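Local structure of nitrogen regulatory protein P-II (5D4N) at residues D26-A31 and I66-P71; A31-Y36 and G76-G81. The protein binds adenine nucleotides and responds to bicarbonate as a carboxysome-associated PII-like signalling protein, probably regulating a partner protein. One frame throughout, in Å; residues are numbered along the deposited sequence.

Overall arrangement
Both contacts belong to the buried apolar interior of one PII-family subunit, and together they illustrate how the packing of helices on a sheet can lie beside a nucleotide site. Contact 1 lays helix 21-31 on strand 63-70; contact 2 joins the loop that leaves that helix to helix 72-88. Their centres lie about 4 Å apart, Ala31 belongs to a segment of each but touches only in contact 2, and a probable hydrogen bond from Val33 N to Leu28 O links them. Their packing is purely aliphatic, contact 2 reaching nearer the surface at Ala31. They differ towards the AMP: the strand of contact 1 hydrogen-bonds adenine, whereas the loop of contact 2 only packs against the nucleotide.

Contact 1. Residues D26-A31 and I66-P71; sequences DLLDRA and IIAAVP. With AMP (adenosine monophosphate), chain F.
With CG set anti to its own carbonyl carbon (chi1 -60°) and the chain extended beyond it (chi2 171°), Leu28 carries both of its methyl groups from helix 21-31 down onto strand 63-70. Ile66 meets it with its short branch: chi1 of -61° turns CG1 beside the backbone N and leaves CG2 anti to that nitrogen, facing the helix. The touching pair is Leu28 CD1 and Ile66 CG2, 3.7 Å apart, and the two side chains slide past each other in opposite directions. The other methyl of the leucine, CD2, lies 4.2 Å from Ala68 CB, a looser approach. One leucine thus spans two strand residues that face the helix, Ile66 and Ala68, while Ile67 between them points away.

The same strand also binds AMP, through its backbone: Ala69 N donates to AMP N1 (2.9 Å, nearly straight at 174°) and Ala69 O accepts from AMP N6 (3.0 Å). Paired bonds to one residue read the ring nitrogen and the amino group together and fix how the base is rotated. Ala69 CB lies off one face of the base near its N1 edge, 3.6 Å from AMP N1. AMP is also hydrogen-bonded to Lys105 NZ, Thr37 OG1 and the backbone nitrogens of Ser47 and Gly91 of the second subunit, as expected of a PII site shared between subunits.

In the fold, this is helix-on-sheet packing in a ferredoxin-like subunit. Strand 63-70 lies between strands 36-46 and 7-17, antiparallel to both, while Leu28 also touches Ile14, Tyr36 and, on the neighbouring helix 72-88, Leu78.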
ATOM      1  N   ASP A  26      12.172   9.606 -12.797  1.00 25.60           N
ATOM      2  CA  ASP A  26      12.311  10.232 -14.110  1.00 26.28           C
ATOM      3  C   ASP A  26      11.285   9.666 -15.103  1.00 29.25           C
ATOM      4  O   ASP A  26      10.718  10.443 -15.867  1.00 30.68           O
ATOM      5  CB  ASP A  26      13.710  10.042 -14.677  1.00 28.22           C
ATOM      6  CG  ASP A  26      14.783  10.939 -14.103  1.00 32.40           C
ATOM      7  OD1 ASP A  26      14.434  11.895 -13.347  1.00 31.47           O
ATOM      8  OD2 ASP A  26      15.961  10.701 -14.406  1.00 34.81           O
ATOM      9  N   LEU A  27      11.035   8.333 -15.086  1.00 27.56           N
ATOM     10  CA  LEU A  27       9.989   7.752 -15.950  1.00 28.20           C
ATOM     11  C   LEU A  27       8.633   8.331 -15.597  1.00 30.86           C
ATOM     12  O   LEU A  27       7.830   8.644 -16.487  1.00 29.71           O
ATOM     13  CB  LEU A  27       9.910   6.229 -15.794  1.00 28.48           C
ATOM     14  CG  LEU A  27      10.965   5.418 -16.545  1.00 33.90           C
ATOM     15  CD1 LEU A  27      10.694   3.933 -16.358  1.00 33.32           C
ATOM     16  CD2 LEU A  27      11.023   5.789 -18.021  1.00 38.11           C
ATOM     17  N   LEU A  28       8.350   8.446 -14.298  1.00 27.70           N
ATOM     18  CA  LEU A  28       7.054   9.001 -13.878  1.00 27.56           C
ATOM     19  C   LEU A  28       6.920  10.446 -14.323  1.00 31.86           C
ATOM     20  O   LEU A  28       5.905  10.793 -14.905  1.00 30.41           O
ATOM     21  CB  LEU A  28       6.851   8.886 -12.363  1.00 26.69           C
ATOM     22  CG  LEU A  28       6.865   7.463 -11.790  1.00 29.52           C
ATOM     23  CD1 LEU A  28       6.880   7.517 -10.283  1.00 28.39           C
ATOM     24  CD2 LEU A  28       5.679   6.651 -12.279  1.00 28.79           C
ATOM     25  N   ASP A  29       7.947  11.281 -14.070  1.00 29.10           N
ATOM     26  CA  ASP A  29       7.911  12.704 -14.469  1.00 30.11           C
ATOM     27  C   ASP A  29       7.689  12.854 -15.953  1.00 35.20           C
ATOM     28  O   ASP A  29       6.830  13.646 -16.378  1.00 35.06           O
ATOM     29  CB  ASP A  29       9.180  13.455 -14.016  1.00 32.01           C
ATOM     30  CG  ASP A  29       9.336  13.564 -12.513  1.00 34.15           C
ATOM     31  OD1 ASP A  29       8.339  13.304 -11.786  1.00 37.34           O
ATOM     32  OD2 ASP A  29      10.475  13.839 -12.053  1.00 38.41           O
ATOM     33  N   ARG A  30       8.435  12.067 -16.750  1.00 33.23           N
ATOM     34  CA  ARG A  30       8.363  12.116 -18.208  1.00 35.56           C
ATOM     35  C   ARG A  30       6.974  11.750 -18.748  1.00 39.06           C
ATOM     36  O   ARG A  30       6.471  12.412 -19.648  1.00 39.96           O
ATOM     37  CB  ARG A  30       9.452  11.239 -18.836  1.00 37.40           C
ATOM     38  CG  ARG A  30       9.369  11.116 -20.369  1.00 42.24           C
ATOM     39  CD  ARG A  30       9.543  12.441 -21.131  1.00 51.78           C
ATOM     40  NE  ARG A  30      10.785  13.144 -20.795  1.00 55.27           N
ATOM     41  CZ  ARG A  30      11.992  12.787 -21.231  1.00 69.41           C
ATOM     42  NH1 ARG A  30      12.135  11.722 -22.006  1.00 47.50           N
ATOM     43  NH2 ARG A  30      13.066  13.478 -20.870  1.00 57.65           N
ATOM     44  N   ALA A  31       6.356  10.717 -18.179  1.00 34.07           N
ATOM     45  CA  ALA A  31       5.032  10.266 -18.593  1.00 33.81           C
ATOM     46  C   ALA A  31       3.920  11.252 -18.236  1.00 38.10           C
ATOM     47  O   ALA A  31       2.804  11.133 -18.754  1.00 40.00           O
ATOM     48  CB  ALA A  31       4.750   8.917 -17.979  1.00 34.00           C
ATOM     49  N   ILE A  66       7.501   3.023  -4.507  1.00 19.11           N
ATOM     50  CA  ILE A  66       6.996   4.294  -5.029  1.00 19.78           C
ATOM     51  C   ILE A  66       5.519   4.060  -5.306  1.00 22.27           C
ATOM     52  O   ILE A  66       5.169   3.128  -6.051  1.00 21.91           O
ATOM     53  CB  ILE A  66       7.745   4.693  -6.321  1.00 21.93           C
ATOM     54  CG1 ILE A  66       9.237   4.870  -6.026  1.00 22.56           C
ATOM     55  CG2 ILE A  66       7.115   5.994  -6.870  1.00 23.97           C
ATOM     56  CD1 ILE A  66      10.119   5.032  -7.323  1.00 26.26           C
ATOM     57  N   ILE A  67       4.656   4.903  -4.714  1.00 19.16           N
ATOM     58  CA  ILE A  67       3.217   4.789  -4.893  1.00 18.47           C
ATOM     59  C   ILE A  67       2.857   5.913  -5.840  1.00 20.42           C
ATOM     60  O   ILE A  67       3.132   7.082  -5.540  1.00 21.57           O
ATOM     61  CB  ILE A  67       2.471   4.981  -3.538  1.00 19.80           C
ATOM     62  CG1 ILE A  67       2.858   3.894  -2.527  1.00 21.71           C
ATOM     63  CG2 ILE A  67       0.951   5.023  -3.770  1.00 21.40           C
ATOM     64  CD1 ILE A  67       2.384   4.262  -1.080  1.00 25.37           C
ATOM     65  N   ALA A  68       2.227   5.578  -6.965  1.00 18.69           N
ATOM     66  CA  ALA A  68       1.899   6.602  -7.924  1.00 19.98           C
ATOM     67  C   ALA A  68       0.496   6.446  -8.454  1.00 21.44           C
ATOM     68  O   ALA A  68       0.217   5.457  -9.134  1.00 21.51           O
ATOM     69  CB  ALA A  68       2.915   6.574  -9.074  1.00 22.17           C
ATOM     70  N   ALA A  69      -0.404   7.407  -8.119  1.00 20.42           N
ATOM     71  CA  ALA A  69      -1.759   7.413  -8.667  1.00 21.66           C
ATOM     72  C   ALA A  69      -1.673   8.058 -10.033  1.00 23.05           C
ATOM     73  O   ALA A  69      -1.171   9.183 -10.179  1.00 21.86           O
ATOM     74  CB  ALA A  69      -2.707   8.223  -7.767  1.00 22.27           C
ATOM     75  N   VAL A  70      -2.155   7.328 -11.045  1.00 22.52           N
ATOM     76  CA  VAL A  70      -2.073   7.768 -12.438  1.00 23.85           C
ATOM     77  C   VAL A  70      -3.369   7.501 -13.182  1.00 27.59           C
ATOM     78  O   VAL A  70      -4.050   6.516 -12.903  1.00 24.98           O
ATOM     79  CB  VAL A  70      -0.890   7.062 -13.157  1.00 27.51           C
ATOM     80  CG1 VAL A  70       0.423   7.297 -12.433  1.00 27.83           C
ATOM     81  CG2 VAL A  70      -1.106   5.550 -13.341  1.00 26.84           C
ATOM     82  N   PRO A  71      -3.677   8.321 -14.201  1.00 28.59           N
ATOM     83  CA  PRO A  71      -4.825   8.004 -15.065  1.00 29.11           C
ATOM     84  C   PRO A  71      -4.532   6.682 -15.795  1.00 30.90           C
ATOM     85  O   PRO A  71      -3.362   6.376 -16.069  1.00 30.31           O
ATOM     86  CB  PRO A  71      -4.836   9.163 -16.080  1.00 32.13           C
ATOM     87  CG  PRO A  71      -3.949  10.212 -15.511  1.00 36.68           C
ATOM     88  CD  PRO A  71      -2.941   9.513 -14.684  1.00 30.98           C
TER
HETATM   89  P   AMP F 201      -0.078  17.774  -3.257  1.00 29.43           P
HETATM   90  O1P AMP F 201      -0.121  17.840  -4.778  1.00 30.67           O
HETATM   91  O2P AMP F 201       0.736  18.941  -2.728  1.00 32.42           O
HETATM   92  O3P AMP F 201      -1.412  17.625  -2.613  1.00 27.33           O
HETATM   93  O5' AMP F 201       0.822  16.488  -2.892  1.00 28.23           O
HETATM   94  C5' AMP F 201       1.117  16.201  -1.506  1.00 27.12           C
HETATM   95  C4' AMP F 201       1.638  14.789  -1.410  1.00 22.88           C
HETATM   96  O4' AMP F 201       0.611  13.864  -1.802  1.00 22.35           O
HETATM   97  C3' AMP F 201       2.797  14.478  -2.351  1.00 22.89           C
HETATM   98  O3' AMP F 201       4.035  14.971  -1.857  1.00 25.63           O
HETATM   99  C2' AMP F 201       2.727  12.946  -2.400  1.00 20.52           C
HETATM  100  O2' AMP F 201       3.302  12.417  -1.210  1.00 21.73           O
HETATM  101  C1' AMP F 201       1.200  12.721  -2.411  1.00 22.07           C
HETATM  102  N9  AMP F 201       0.664  12.616  -3.765  1.00 21.49           N
HETATM  103  C8  AMP F 201       0.185  13.627  -4.563  1.00 22.18           C
HETATM  104  N7  AMP F 201      -0.159  13.238  -5.767  1.00 22.01           N
HETATM  105  C5  AMP F 201       0.139  11.883  -5.769  1.00 20.39           C
HETATM  106  C6  AMP F 201       0.019  10.887  -6.758  1.00 21.58           C
HETATM  107  N6  AMP F 201      -0.447  11.130  -7.998  1.00 21.79           N
HETATM  108  N1  AMP F 201       0.377   9.623  -6.421  1.00 20.90           N
HETATM  109  C2  AMP F 201       0.842   9.383  -5.187  1.00 21.17           C
HETATM  110  N3  AMP F 201       1.036  10.249  -4.183  1.00 20.32           N
HETATM  111  C4  AMP F 201       0.640  11.486  -4.537  1.00 18.68           C

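Contact 2. Residues A31-Y36 and G76-G81; sequences AGVKGY and GPLLEG. With AMP (adenosine monophosphate), chain F.
Ala31 puts its CB 3.6 Å from Leu78 CD2, near the C-terminal end of helix 21-31, where the two helices of a ferredoxin-like PII fold lie close together. Gly32 follows in a Schellman motif: its positive phi of 95° and two bonds back into the last turn stop the helix and redirect the chain. Val33 then turns inward again. Its chi1 of 173° sends CG1 anti to the backbone N and leaves CG2 anti to the carbonyl carbon, where it approaches Leu78 CD1 at 3.8 Å. The leucine therefore divides its two methyl groups between Ala31 and Val33, and its side chain crosses that of Val33 obliquely. Val70 touches both Val33 and Leu78, and Leu28 touches Val33, so this apolar cluster reaches from the two helices to the sheet.

Beyond Lys34 the chain turns from helix 72-88 toward the nucleotide. Gly35 has no side chain, and AMP N7 sits close to where one would begin; the backbone can thus pass near adenine, with Gly35 O 3.2 Å from AMP C6, on the face of the base opposite Ala69 CB. Tyr36 opens strand 36-46, pairs in antiparallel fashion with a strand of the second subunit, and lays its side chain against Thr25, Asp29 and Ile66. Its carbonyl oxygen, Tyr36 O, meets the ribose at 3.3 Å from AMP C2'.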
ATOM      1  N   ALA A  31       6.356  10.717 -18.179  1.00 34.07           N
ATOM      2  CA  ALA A  31       5.032  10.266 -18.593  1.00 33.81           C
ATOM      3  C   ALA A  31       3.920  11.252 -18.236  1.00 38.10           C
ATOM      4  O   ALA A  31       2.804  11.133 -18.754  1.00 40.00           O
ATOM      5  CB  ALA A  31       4.750   8.917 -17.979  1.00 34.00           C
ATOM      6  N   GLY A  32       4.220  12.248 -17.409  1.00 31.78           N
ATOM      7  CA  GLY A  32       3.213  13.233 -17.018  1.00 32.31           C
ATOM      8  C   GLY A  32       2.520  12.926 -15.699  1.00 34.08           C
ATOM      9  O   GLY A  32       1.491  13.530 -15.377  1.00 33.06           O
ATOM     10  N   VAL A  33       3.085  11.997 -14.906  1.00 29.31           N
ATOM     11  CA  VAL A  33       2.552  11.651 -13.580  1.00 26.11           C
ATOM     12  C   VAL A  33       2.689  12.881 -12.708  1.00 30.92           C
ATOM     13  O   VAL A  33       3.751  13.529 -12.700  1.00 31.92           O
ATOM     14  CB  VAL A  33       3.285  10.420 -12.965  1.00 27.98           C
ATOM     15  CG1 VAL A  33       2.864  10.166 -11.520  1.00 26.52           C
ATOM     16  CG2 VAL A  33       3.083   9.174 -13.827  1.00 28.42           C
ATOM     17  N   LYS A  34       1.599  13.253 -12.038  1.00 28.57           N
ATOM     18  CA  LYS A  34       1.562  14.499 -11.288  1.00 29.11           C
ATOM     19  C   LYS A  34       2.154  14.465  -9.894  1.00 34.69           C
ATOM     20  O   LYS A  34       2.499  15.508  -9.348  1.00 37.71           O
ATOM     21  CB  LYS A  34       0.159  15.143 -11.351  1.00 31.55           C
ATOM     22  CG  LYS A  34      -0.215  15.584 -12.754  1.00 41.48           C
ATOM     23  CD  LYS A  34      -0.727  17.011 -12.761  1.00 62.62           C
ATOM     24  CE  LYS A  34      -1.501  17.286 -14.016  1.00 76.28           C
ATOM     25  NZ  LYS A  34      -0.600  17.679 -15.131  1.00 89.03           N
ATOM     26  N   GLY A  35       2.294  13.274  -9.326  1.00 28.96           N
ATOM     27  CA  GLY A  35       2.839  13.161  -7.991  1.00 26.58           C
ATOM     28  C   GLY A  35       3.146  11.717  -7.664  1.00 25.61           C
ATOM     29  O   GLY A  35       2.806  10.809  -8.428  1.00 23.60           O
ATOM     30  N   TYR A  36       3.859  11.518  -6.553  1.00 23.90           N
ATOM     31  CA  TYR A  36       4.177  10.177  -6.111  1.00 22.29           C
ATOM     32  C   TYR A  36       4.586  10.232  -4.661  1.00 23.26           C
ATOM     33  O   TYR A  36       4.953  11.293  -4.161  1.00 23.23           O
ATOM     34  CB  TYR A  36       5.262   9.494  -6.993  1.00 23.15           C
ATOM     35  CG  TYR A  36       6.545  10.279  -7.137  1.00 23.96           C
ATOM     36  CD1 TYR A  36       7.473  10.335  -6.101  1.00 25.75           C
ATOM     37  CD2 TYR A  36       6.841  10.951  -8.318  1.00 25.25           C
ATOM     38  CE1 TYR A  36       8.674  11.040  -6.247  1.00 27.55           C
ATOM     39  CE2 TYR A  36       8.039  11.648  -8.481  1.00 25.29           C
ATOM     40  CZ  TYR A  36       8.941  11.706  -7.433  1.00 29.04           C
ATOM     41  OH  TYR A  36      10.123  12.386  -7.581  1.00 30.46           O
ATOM     42  N   GLY A  76       0.023   1.823 -19.574  1.00 34.48           N
ATOM     43  CA  GLY A  76       0.724   1.172 -20.681  1.00 35.14           C
ATOM     44  C   GLY A  76       2.087   1.779 -20.957  1.00 38.65           C
ATOM     45  O   GLY A  76       3.096   1.074 -20.853  1.00 39.31           O
ATOM     46  N   PRO A  77       2.163   3.115 -21.205  1.00 38.26           N
ATOM     47  CA  PRO A  77       3.477   3.749 -21.455  1.00 38.42           C
ATOM     48  C   PRO A  77       4.471   3.595 -20.301  1.00 37.18           C
ATOM     49  O   PRO A  77       5.669   3.354 -20.538  1.00 37.39           O
ATOM     50  CB  PRO A  77       3.114   5.213 -21.714  1.00 41.13           C
ATOM     51  CG  PRO A  77       1.690   5.165 -22.238  1.00 46.90           C
ATOM     52  CD  PRO A  77       1.059   4.086 -21.399  1.00 41.56           C
ATOM     53  N   LEU A  78       3.965   3.649 -19.047  1.00 31.85           N
ATOM     54  CA  LEU A  78       4.798   3.481 -17.871  1.00 29.72           C
ATOM     55  C   LEU A  78       5.352   2.080 -17.784  1.00 32.80           C
ATOM     56  O   LEU A  78       6.555   1.923 -17.583  1.00 33.09           O
ATOM     57  CB  LEU A  78       4.047   3.835 -16.568  1.00 28.69           C
ATOM     58  CG  LEU A  78       3.976   5.339 -16.288  1.00 33.24           C
ATOM     59  CD1 LEU A  78       3.061   5.633 -15.131  1.00 32.23           C
ATOM     60  CD2 LEU A  78       5.354   5.942 -16.095  1.00 34.73           C
ATOM     61  N   LEU A  79       4.492   1.066 -17.958  1.00 31.92           N
ATOM     62  CA  LEU A  79       4.918  -0.334 -17.886  1.00 33.09           C
ATOM     63  C   LEU A  79       5.909  -0.666 -18.994  1.00 37.04           C
ATOM     64  O   LEU A  79       6.853  -1.405 -18.739  1.00 37.52           O
ATOM     65  CB  LEU A  79       3.740  -1.296 -17.903  1.00 35.28           C
ATOM     66  CG  LEU A  79       2.840  -1.238 -16.668  1.00 39.90           C
ATOM     67  CD1 LEU A  79       1.731  -2.234 -16.794  1.00 41.29           C
ATOM     68  CD2 LEU A  79       3.618  -1.478 -15.377  1.00 43.79           C
ATOM     69  N   GLU A  80       5.728  -0.066 -20.175  1.00 34.46           N
ATOM     70  CA  GLU A  80       6.638  -0.213 -21.319  1.00 36.36           C
ATOM     71  C   GLU A  80       8.017   0.315 -20.943  1.00 39.53           C
ATOM     72  O   GLU A  80       9.023  -0.318 -21.287  1.00 39.89           O
ATOM     73  CB  GLU A  80       6.075   0.518 -22.538  1.00 39.83           C
ATOM     74  CG  GLU A  80       4.998  -0.272 -23.266  1.00 59.82           C
ATOM     75  CD  GLU A  80       4.170   0.517 -24.266  1.00 90.29           C
ATOM     76  OE1 GLU A  80       4.743   1.367 -24.986  1.00 76.54           O
ATOM     77  OE2 GLU A  80       2.943   0.275 -24.331  1.00 93.73           O
ATOM     78  N   GLY A  81       8.040   1.411 -20.169  1.00 35.81           N
ATOM     79  CA  GLY A  81       9.267   2.028 -19.687  1.00 35.60           C
ATOM     80  C   GLY A  81       9.946   1.201 -18.622  1.00 41.72           C
ATOM     81  O   GLY A  81      11.169   1.123 -18.583  1.00 43.72           O
TER
HETATM   82  P   AMP F 201      -0.078  17.774  -3.257  1.00 29.43           P
HETATM   83  O1P AMP F 201      -0.121  17.840  -4.778  1.00 30.67           O
HETATM   84  O2P AMP F 201       0.736  18.941  -2.728  1.00 32.42           O
HETATM   85  O3P AMP F 201      -1.412  17.625  -2.613  1.00 27.33           O
HETATM   86  O5' AMP F 201       0.822  16.488  -2.892  1.00 28.23           O
HETATM   87  C5' AMP F 201       1.117  16.201  -1.506  1.00 27.12           C
HETATM   88  C4' AMP F 201       1.638  14.789  -1.410  1.00 22.88           C
HETATM   89  O4' AMP F 201       0.611  13.864  -1.802  1.00 22.35           O
HETATM   90  C3' AMP F 201       2.797  14.478  -2.351  1.00 22.89           C
HETATM   91  O3' AMP F 201       4.035  14.971  -1.857  1.00 25.63           O
HETATM   92  C2' AMP F 201       2.727  12.946  -2.400  1.00 20.52           C
HETATM   93  O2' AMP F 201       3.302  12.417  -1.210  1.00 21.73           O
HETATM   94  C1' AMP F 201       1.200  12.721  -2.411  1.00 22.07           C
HETATM   95  N9  AMP F 201       0.664  12.616  -3.765  1.00 21.49           N
HETATM   96  C8  AMP F 201       0.185  13.627  -4.563  1.00 22.18           C
HETATM   97  N7  AMP F 201      -0.159  13.238  -5.767  1.00 22.01           N
HETATM   98  C5  AMP F 201       0.139  11.883  -5.769  1.00 20.39           C
HETATM   99  C6  AMP F 201       0.019  10.887  -6.758  1.00 21.58           C
HETATM  100  N6  AMP F 201      -0.447  11.130  -7.998  1.00 21.79           N
HETATM  101  N1  AMP F 201       0.377   9.623  -6.421  1.00 20.90           N
HETATM  102  C2  AMP F 201       0.842   9.383  -5.187  1.00 21.17           C
HETATM  103  N3  AMP F 201       1.036  10.249  -4.183  1.00 20.32           N
HETATM  104  C4  AMP F 201       0.640  11.486  -4.537  1.00 18.68           C